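PDB 3ZTH: STU0660 from Streptococcus thermophilus, which belongs to the large Csn2 proteins of CRISPR-mediated bacterial immunity, binds magnesium ions and probably binds DNA. Local coordinates for residues 15-20 / 233-238; 77-82 / 200-205. One frame throughout, in Å; residues are numbered along the deposited sequence.

Interaction 1: residues 15-20 / 233-238; sequences LNIGAI and TFILFP
F234 is the aromatic residue that meets residues 15-20, and it does so with the root of its side chain: CB comes within 3.7 Å of A19 O, while the ring swings off and packs on I222 and V226 of helix 212-228. With CG lying beside the backbone N (chi1 -84°), the ring drops toward that helix and does not reach back across the strands. Across the strands it is the backbone that makes the bond: F234 N donates to A19 O over 2.7 Å, with an angle of 172° at the hydrogen. A second, softer contact reaches the same oxygen, from T233 CA at 3.4 Å. This is where parallel pairing starts: I20 lies level with F234, and the backbone pairing runs on from F234 to T21.

Ahead of this bond the chain is still a loop, and the T233 methyl rests against it. This methyl, CG2, sits 3.6 Å from G18 O and 4.0 Å from I17 CG2, the two side chains crossing at about a right angle. I17 also sends CD1 to I235 CD1, 4.3 Å away. I20 and F234 lie on the other side of the sheet, where I20 CG2 reaches L236 CD1 at 4.3 Å and I20 also packs on C223 of the same helix.

Residues 15-20 thus carry the chain from the small antiparallel sheet, where L15 pairs with F3, into the main one. Strand 20-24 entering beside strand 232-237, with a helix covering the I20 and F234 face, is consistent with the parallel α/β core of the P-loop NTPase clan.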
ATOM      1  N   LEU A  15      23.212 -30.377 -20.396  1.00 31.95           N
ATOM      2  CA  LEU A  15      22.844 -31.134 -19.212  1.00 31.02           C
ATOM      3  C   LEU A  15      22.030 -32.372 -19.600  1.00 30.49           C
ATOM      4  O   LEU A  15      20.980 -32.270 -20.242  1.00 31.36           O
ATOM      5  CB  LEU A  15      22.007 -30.247 -18.294  1.00 30.73           C
ATOM      6  CG  LEU A  15      22.566 -29.578 -17.034  1.00 32.64           C
ATOM      7  CD1 LEU A  15      24.042 -29.263 -17.154  1.00 31.70           C
ATOM      8  CD2 LEU A  15      21.746 -28.316 -16.790  1.00 31.89           C
ATOM      9  N   ASN A  16      22.509 -33.542 -19.223  1.00 27.37           N
ATOM     10  CA  ASN A  16      21.775 -34.750 -19.529  1.00 28.62           C
ATOM     11  C   ASN A  16      20.869 -34.973 -18.308  1.00 29.83           C
ATOM     12  O   ASN A  16      21.339 -35.322 -17.227  1.00 29.19           O
ATOM     13  CB  ASN A  16      22.763 -35.891 -19.737  1.00 29.27           C
ATOM     14  CG  ASN A  16      22.193 -37.020 -20.564  1.00 28.83           C
ATOM     15  OD1 ASN A  16      21.318 -36.818 -21.401  1.00 31.58           O
ATOM     16  ND2 ASN A  16      22.712 -38.219 -20.351  1.00 30.68           N
ATOM     17  N   ILE A  17      19.572 -34.740 -18.491  1.00 30.90           N
ATOM     18  CA  ILE A  17      18.569 -34.855 -17.425  1.00 32.33           C
ATOM     19  C   ILE A  17      17.863 -36.214 -17.317  1.00 32.77           C
ATOM     20  O   ILE A  17      17.418 -36.780 -18.318  1.00 32.21           O
ATOM     21  CB  ILE A  17      17.467 -33.775 -17.600  1.00 33.90           C
ATOM     22  CG1 ILE A  17      18.100 -32.391 -17.799  1.00 33.05           C
ATOM     23  CG2 ILE A  17      16.531 -33.791 -16.404  1.00 36.72           C
ATOM     24  CD1 ILE A  17      18.984 -31.926 -16.657  1.00 32.00           C
ATOM     25  N   GLY A  18      17.744 -36.715 -16.088  1.00 32.74           N
ATOM     26  CA  GLY A  18      17.086 -37.992 -15.845  1.00 32.38           C
ATOM     27  C   GLY A  18      16.321 -37.954 -14.530  1.00 33.15           C
ATOM     28  O   GLY A  18      16.427 -36.975 -13.791  1.00 34.28           O
ATOM     29  N   ALA A  19      15.548 -39.001 -14.237  1.00 32.06           N
ATOM     30  CA  ALA A  19      14.769 -39.057 -13.004  1.00 31.26           C
ATOM     31  C   ALA A  19      15.585 -38.420 -11.880  1.00 32.67           C
ATOM     32  O   ALA A  19      15.129 -37.492 -11.204  1.00 32.15           O
ATOM     33  CB  ALA A  19      14.438 -40.494 -12.667  1.00 31.74           C
ATOM     34  N   ILE A  20      16.798 -38.922 -11.687  1.00 31.46           N
ATOM     35  CA  ILE A  20      17.679 -38.368 -10.677  1.00 32.03           C
ATOM     36  C   ILE A  20      18.935 -37.847 -11.366  1.00 31.92           C
ATOM     37  O   ILE A  20      19.792 -38.613 -11.809  1.00 33.74           O
ATOM     38  CB  ILE A  20      18.036 -39.418  -9.595  1.00 32.73           C
ATOM     39  CG1 ILE A  20      16.774 -39.788  -8.809  1.00 34.86           C
ATOM     40  CG2 ILE A  20      19.062 -38.849  -8.621  1.00 32.13           C
ATOM     41  CD1 ILE A  20      17.018 -40.740  -7.667  1.00 37.07           C
ATOM     42  N   THR A 233      11.061 -35.552 -11.314  1.00 33.20           N
ATOM     43  CA  THR A 233      12.461 -35.356 -11.671  1.00 33.39           C
ATOM     44  C   THR A 233      13.214 -34.570 -10.599  1.00 32.93           C
ATOM     45  O   THR A 233      12.752 -33.531 -10.116  1.00 30.48           O
ATOM     46  CB  THR A 233      12.617 -34.610 -13.012  1.00 33.28           C
ATOM     47  OG1 THR A 233      12.095 -35.419 -14.072  1.00 35.86           O
ATOM     48  CG2 THR A 233      14.081 -34.321 -13.293  1.00 34.53           C
ATOM     49  N   PHE A 234      14.381 -35.089 -10.237  1.00 32.62           N
ATOM     50  CA  PHE A 234      15.243 -34.469  -9.239  1.00 32.35           C
ATOM     51  C   PHE A 234      16.567 -33.995  -9.864  1.00 31.15           C
ATOM     52  O   PHE A 234      17.165 -34.695 -10.683  1.00 29.86           O
ATOM     53  CB  PHE A 234      15.559 -35.483  -8.134  1.00 31.48           C
ATOM     54  CG  PHE A 234      14.511 -35.579  -7.062  1.00 31.24           C
ATOM     55  CD1 PHE A 234      14.454 -34.640  -6.041  1.00 32.18           C
ATOM     56  CD2 PHE A 234      13.610 -36.643  -7.040  1.00 30.21           C
ATOM     57  CE1 PHE A 234      13.514 -34.764  -5.007  1.00 31.83           C
ATOM     58  CE2 PHE A 234      12.669 -36.773  -6.016  1.00 27.50           C
ATOM     59  CZ  PHE A 234      12.623 -35.837  -5.003  1.00 30.00           C
ATOM     60  N   ILE A 235      17.005 -32.796  -9.490  1.00 30.96           N
ATOM     61  CA  ILE A 235      18.290 -32.261  -9.947  1.00 29.52           C
ATOM     62  C   ILE A 235      19.037 -31.875  -8.673  1.00 28.37           C
ATOM     63  O   ILE A 235      18.631 -30.944  -7.974  1.00 27.20           O
ATOM     64  CB  ILE A 235      18.155 -30.999 -10.805  1.00 29.73           C
ATOM     65  CG1 ILE A 235      17.545 -31.334 -12.161  1.00 31.98           C
ATOM     66  CG2 ILE A 235      19.540 -30.401 -11.053  1.00 33.25           C
ATOM     67  CD1 ILE A 235      17.410 -30.112 -13.087  1.00 30.45           C
ATOM     68  N   LEU A 236      20.113 -32.600  -8.376  1.00 27.20           N
ATOM     69  CA  LEU A 236      20.925 -32.368  -7.183  1.00 26.04           C
ATOM     70  C   LEU A 236      22.294 -31.764  -7.528  1.00 27.57           C
ATOM     71  O   LEU A 236      22.802 -31.953  -8.631  1.00 28.34           O
ATOM     72  CB  LEU A 236      21.140 -33.694  -6.443  1.00 23.45           C
ATOM     73  CG  LEU A 236      19.926 -34.632  -6.277  1.00 26.53           C
ATOM     74  CD1 LEU A 236      20.380 -35.962  -5.686  1.00 22.51           C
ATOM     75  CD2 LEU A 236      18.872 -33.997  -5.388  1.00 20.52           C
ATOM     76  N   PHE A 237      22.876 -31.035  -6.579  1.00 27.61           N
ATOM     77  CA  PHE A 237      24.202 -30.429  -6.732  1.00 28.14           C
ATOM     78  C   PHE A 237      25.033 -30.953  -5.563  1.00 29.77           C
ATOM     79  O   PHE A 237      25.216 -30.262  -4.553  1.00 29.85           O
ATOM     80  CB  PHE A 237      24.117 -28.903  -6.650  1.00 27.00           C
ATOM     81  CG  PHE A 237      23.442 -28.269  -7.828  1.00 26.40           C
ATOM     82  CD1 PHE A 237      22.051 -28.231  -7.913  1.00 26.51           C
ATOM     83  CD2 PHE A 237      24.193 -27.710  -8.854  1.00 26.27           C
ATOM     84  CE1 PHE A 237      21.418 -27.644  -8.998  1.00 24.73           C
ATOM     85  CE2 PHE A 237      23.573 -27.116  -9.945  1.00 28.36           C
ATOM     86  CZ  PHE A 237      22.176 -27.084 -10.019  1.00 28.10           C
ATOM     87  N   PRO A 238      25.531 -32.194  -5.676  1.00 31.16           N
ATOM     88  CA  PRO A 238      26.340 -32.821  -4.622  1.00 31.75           C
ATOM     89  C   PRO A 238      27.680 -32.154  -4.376  1.00 33.57           C
ATOM     90  O   PRO A 238      28.248 -31.528  -5.270  1.00 34.59           O
ATOM     91  CB  PRO A 238      26.520 -34.254  -5.116  1.00 28.59           C
ATOM     92  CG  PRO A 238      25.350 -34.472  -6.018  1.00 31.50           C
ATOM     93  CD  PRO A 238      25.241 -33.157  -6.751  1.00 30.33           C
TER

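Interaction 2: residues 77-82 / 200-205; sequences YIDISS and LIVLKN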
ATOM      1  N   TYR A  77       7.835 -26.525 -10.693  1.00 35.85           N
ATOM      2  CA  TYR A  77       9.165 -26.350 -10.122  1.00 33.53           C
ATOM      3  C   TYR A  77       9.248 -26.030  -8.630  1.00 32.48           C
ATOM      4  O   TYR A  77       8.585 -25.119  -8.143  1.00 33.82           O
ATOM      5  CB  TYR A  77       9.872 -25.241 -10.898  1.00 33.21           C
ATOM      6  CG  TYR A  77      11.318 -25.034 -10.535  1.00 32.59           C
ATOM      7  CD1 TYR A  77      12.306 -25.873 -11.044  1.00 32.45           C
ATOM      8  CD2 TYR A  77      11.703 -23.994  -9.688  1.00 31.87           C
ATOM      9  CE1 TYR A  77      13.645 -25.682 -10.724  1.00 33.34           C
ATOM     10  CE2 TYR A  77      13.040 -23.795  -9.356  1.00 32.79           C
ATOM     11  CZ  TYR A  77      14.007 -24.644  -9.878  1.00 33.51           C
ATOM     12  OH  TYR A  77      15.334 -24.463  -9.555  1.00 34.82           O
ATOM     13  N   ILE A  78      10.071 -26.775  -7.905  1.00 29.36           N
ATOM     14  CA  ILE A  78      10.259 -26.502  -6.488  1.00 30.66           C
ATOM     15  C   ILE A  78      11.742 -26.399  -6.185  1.00 31.23           C
ATOM     16  O   ILE A  78      12.480 -27.376  -6.319  1.00 31.94           O
ATOM     17  CB  ILE A  78       9.701 -27.589  -5.581  1.00 28.30           C
ATOM     18  CG1 ILE A  78       8.181 -27.641  -5.686  1.00 28.86           C
ATOM     19  CG2 ILE A  78      10.142 -27.310  -4.149  1.00 28.76           C
ATOM     20  CD1 ILE A  78       7.530 -28.632  -4.712  1.00 26.99           C
ATOM     21  N   ASP A  79      12.171 -25.218  -5.763  1.00 32.67           N
ATOM     22  CA  ASP A  79      13.573 -25.003  -5.450  1.00 32.60           C
ATOM     23  C   ASP A  79      13.854 -25.107  -3.964  1.00 30.38           C
ATOM     24  O   ASP A  79      13.263 -24.398  -3.163  1.00 30.54           O
ATOM     25  CB  ASP A  79      14.028 -23.632  -5.939  1.00 36.62           C
ATOM     26  CG  ASP A  79      15.539 -23.514  -5.981  1.00 39.38           C
ATOM     27  OD1 ASP A  79      16.131 -23.154  -4.943  1.00 42.91           O
ATOM     28  OD2 ASP A  79      16.134 -23.801  -7.043  1.00 39.33           O
ATOM     29  N   ILE A  80      14.761 -26.003  -3.601  1.00 29.76           N
ATOM     30  CA  ILE A  80      15.144 -26.169  -2.213  1.00 29.11           C
ATOM     31  C   ILE A  80      16.648 -25.955  -2.073  1.00 29.53           C
ATOM     32  O   ILE A  80      17.445 -26.862  -2.299  1.00 29.34           O
ATOM     33  CB  ILE A  80      14.744 -27.555  -1.687  1.00 28.98           C
ATOM     34  CG1 ILE A  80      13.219 -27.623  -1.563  1.00 32.81           C
ATOM     35  CG2 ILE A  80      15.375 -27.810  -0.334  1.00 26.22           C
ATOM     36  CD1 ILE A  80      12.710 -28.935  -1.003  1.00 36.62           C
ATOM     37  N   SER A  81      17.025 -24.732  -1.717  1.00 30.57           N
ATOM     38  CA  SER A  81      18.426 -24.378  -1.542  1.00 31.75           C
ATOM     39  C   SER A  81      18.735 -24.075  -0.090  1.00 31.99           C
ATOM     40  O   SER A  81      19.841 -23.659   0.237  1.00 35.31           O
ATOM     41  CB  SER A  81      18.789 -23.181  -2.422  1.00 30.36           C
ATOM     42  OG  SER A  81      18.806 -23.565  -3.791  1.00 34.38           O
ATOM     43  N   SER A  82      17.750 -24.289   0.775  1.00 30.86           N
ATOM     44  CA  SER A  82      17.914 -24.075   2.210  1.00 32.53           C
ATOM     45  C   SER A  82      16.754 -24.737   2.934  1.00 34.05           C
ATOM     46  O   SER A  82      15.709 -25.004   2.331  1.00 34.00           O
ATOM     47  CB  SER A  82      17.901 -22.589   2.548  1.00 30.27           C
ATOM     48  OG  SER A  82      16.576 -22.085   2.504  1.00 31.50           O
ATOM     49  N   LEU A 200       9.497 -30.903 -11.043  1.00 35.01           N
ATOM     50  CA  LEU A 200      10.940 -30.802 -11.102  1.00 32.26           C
ATOM     51  C   LEU A 200      11.394 -30.211  -9.786  1.00 31.43           C
ATOM     52  O   LEU A 200      11.037 -29.090  -9.450  1.00 32.23           O
ATOM     53  CB  LEU A 200      11.357 -29.905 -12.255  1.00 30.74           C
ATOM     54  CG  LEU A 200      12.839 -29.557 -12.338  1.00 30.13           C
ATOM     55  CD1 LEU A 200      13.697 -30.827 -12.309  1.00 27.77           C
ATOM     56  CD2 LEU A 200      13.071 -28.760 -13.618  1.00 30.56           C
ATOM     57  N   ILE A 201      12.177 -30.977  -9.039  1.00 30.94           N
ATOM     58  CA  ILE A 201      12.661 -30.527  -7.748  1.00 31.51           C
ATOM     59  C   ILE A 201      14.180 -30.428  -7.717  1.00 30.03           C
ATOM     60  O   ILE A 201      14.881 -31.407  -7.974  1.00 30.30           O
ATOM     61  CB  ILE A 201      12.172 -31.484  -6.647  1.00 33.15           C
ATOM     62  CG1 ILE A 201      10.643 -31.567  -6.704  1.00 34.35           C
ATOM     63  CG2 ILE A 201      12.646 -31.007  -5.279  1.00 32.25           C
ATOM     64  CD1 ILE A 201      10.033 -32.414  -5.621  1.00 35.65           C
ATOM     65  N   VAL A 202      14.671 -29.234  -7.400  1.00 30.25           N
ATOM     66  CA  VAL A 202      16.105 -28.954  -7.326  1.00 30.31           C
ATOM     67  C   VAL A 202      16.571 -28.875  -5.881  1.00 31.92           C
ATOM     68  O   VAL A 202      15.963 -28.175  -5.075  1.00 31.29           O
ATOM     69  CB  VAL A 202      16.440 -27.608  -8.008  1.00 28.24           C
ATOM     70  CG1 VAL A 202      17.860 -27.203  -7.697  1.00 26.53           C
ATOM     71  CG2 VAL A 202      16.257 -27.723  -9.501  1.00 27.29           C
ATOM     72  N   LEU A 203      17.662 -29.570  -5.565  1.00 33.95           N
ATOM     73  CA  LEU A 203      18.202 -29.566  -4.205  1.00 37.64           C
ATOM     74  C   LEU A 203      19.698 -29.272  -4.099  1.00 37.94           C
ATOM     75  O   LEU A 203      20.524 -30.050  -4.562  1.00 40.22           O
ATOM     76  CB  LEU A 203      17.932 -30.913  -3.539  1.00 39.89           C
ATOM     77  CG  LEU A 203      16.512 -31.163  -3.030  1.00 42.92           C
ATOM     78  CD1 LEU A 203      16.161 -32.639  -3.162  1.00 44.67           C
ATOM     79  CD2 LEU A 203      16.421 -30.720  -1.582  1.00 43.47           C
ATOM     80  N   LYS A 204      20.057 -28.155  -3.482  1.00 37.99           N
ATOM     81  CA  LYS A 204      21.466 -27.850  -3.305  1.00 38.75           C
ATOM     82  C   LYS A 204      21.691 -27.286  -1.910  1.00 37.92           C
ATOM     83  O   LYS A 204      20.745 -26.869  -1.254  1.00 36.64           O
ATOM     84  CB  LYS A 204      21.961 -26.872  -4.382  1.00 41.09           C
ATOM     85  CG  LYS A 204      21.751 -25.399  -4.103  1.00 41.90           C
ATOM     86  CD  LYS A 204      22.445 -24.564  -5.185  1.00 41.56           C
ATOM     87  CE  LYS A 204      22.547 -23.077  -4.803  1.00 41.28           C
ATOM     88  NZ  LYS A 204      21.233 -22.384  -4.722  1.00 35.10           N
ATOM     89  N   ASN A 205      22.940 -27.313  -1.457  1.00 39.84           N
ATOM     90  CA  ASN A 205      23.328 -26.809  -0.137  1.00 42.03           C
ATOM     91  C   ASN A 205      22.949 -27.703   1.027  1.00 42.40           C
ATOM     92  O   ASN A 205      23.270 -27.395   2.158  1.00 45.59           O
ATOM     93  CB  ASN A 205      22.724 -25.429   0.119  1.00 44.19           C
ATOM     94  CG  ASN A 205      23.073 -24.438  -0.956  1.00 45.09           C
ATOM     95  OD1 ASN A 205      24.245 -24.222  -1.255  1.00 47.02           O
ATOM     96  ND2 ASN A 205      22.055 -23.821  -1.546  1.00 44.52           N
TER
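S81 OG is gripped from two directions: it accepts a hydrogen bond from K204 NZ at 2.9 Å and gives its own proton to D79 OD1, reached on the syn side of the carboxylate. This chain of hydrogen bonds lies at the edge of a parallel α/β sheet, consistent with the P-loop NTPase clan, where strand 76-80 runs beside strand 199-204. K204 NZ and D79 OD1 stay 5.2 Å apart, not in contact, with the serine hydroxyl linking them. The other carboxylate oxygen, D79 OD2, takes Y77 OH at 2.7 Å on its anti lone pair and also W35 NE1 from helix 28-43, so the carboxylate is tied at both oxygens. W35 makes a cation-pi contact with K204 as well.

Y77 reaches D79 because CG stands opposite its own backbone N (chi1 -174°), which carries the ring obliquely forward, so that OH comes to D79. V202 CG2 approaches the ring obliquely, 3.5 Å from CE1, while L200 CD2 lies in plane at the edge.

Beneath these side chains, I78 N, V202 N, I80 N and K204 N make the regular parallel bonds. On the opposite face I80 and L203 lie side by side, CG2 and CD2 in contact. Farther along, N205 ND2 donates to S81 O over 2.8 Å, meeting a lone pair in the carbonyl plane, though the oxygen sits 26° out of the N205 amide plane.

Interactions 1 and 2 are parts of one parallel sheet, their centres 11 Å apart, joined where strand 232-237 neighbours strand 199-204. Two probable backbone hydrogen bonds make the seam, T233 O to I201 N at 2.8 Å and I235 O to L203 N at 2.9 Å, and L236 CD2 packs on L203 CB. Along the chain, 77-82 / 200-205 is nested inside the loop closed by 15-20 / 233-238. Neither contact holds the metal: a bound magnesium ion is coordinated by Q26 and D240, the latter two residues beyond 233-238, and the N205 side chain of interaction 2 lies about 12 Å from a bound magnesium ion and about 12 Å from the side chain of D240.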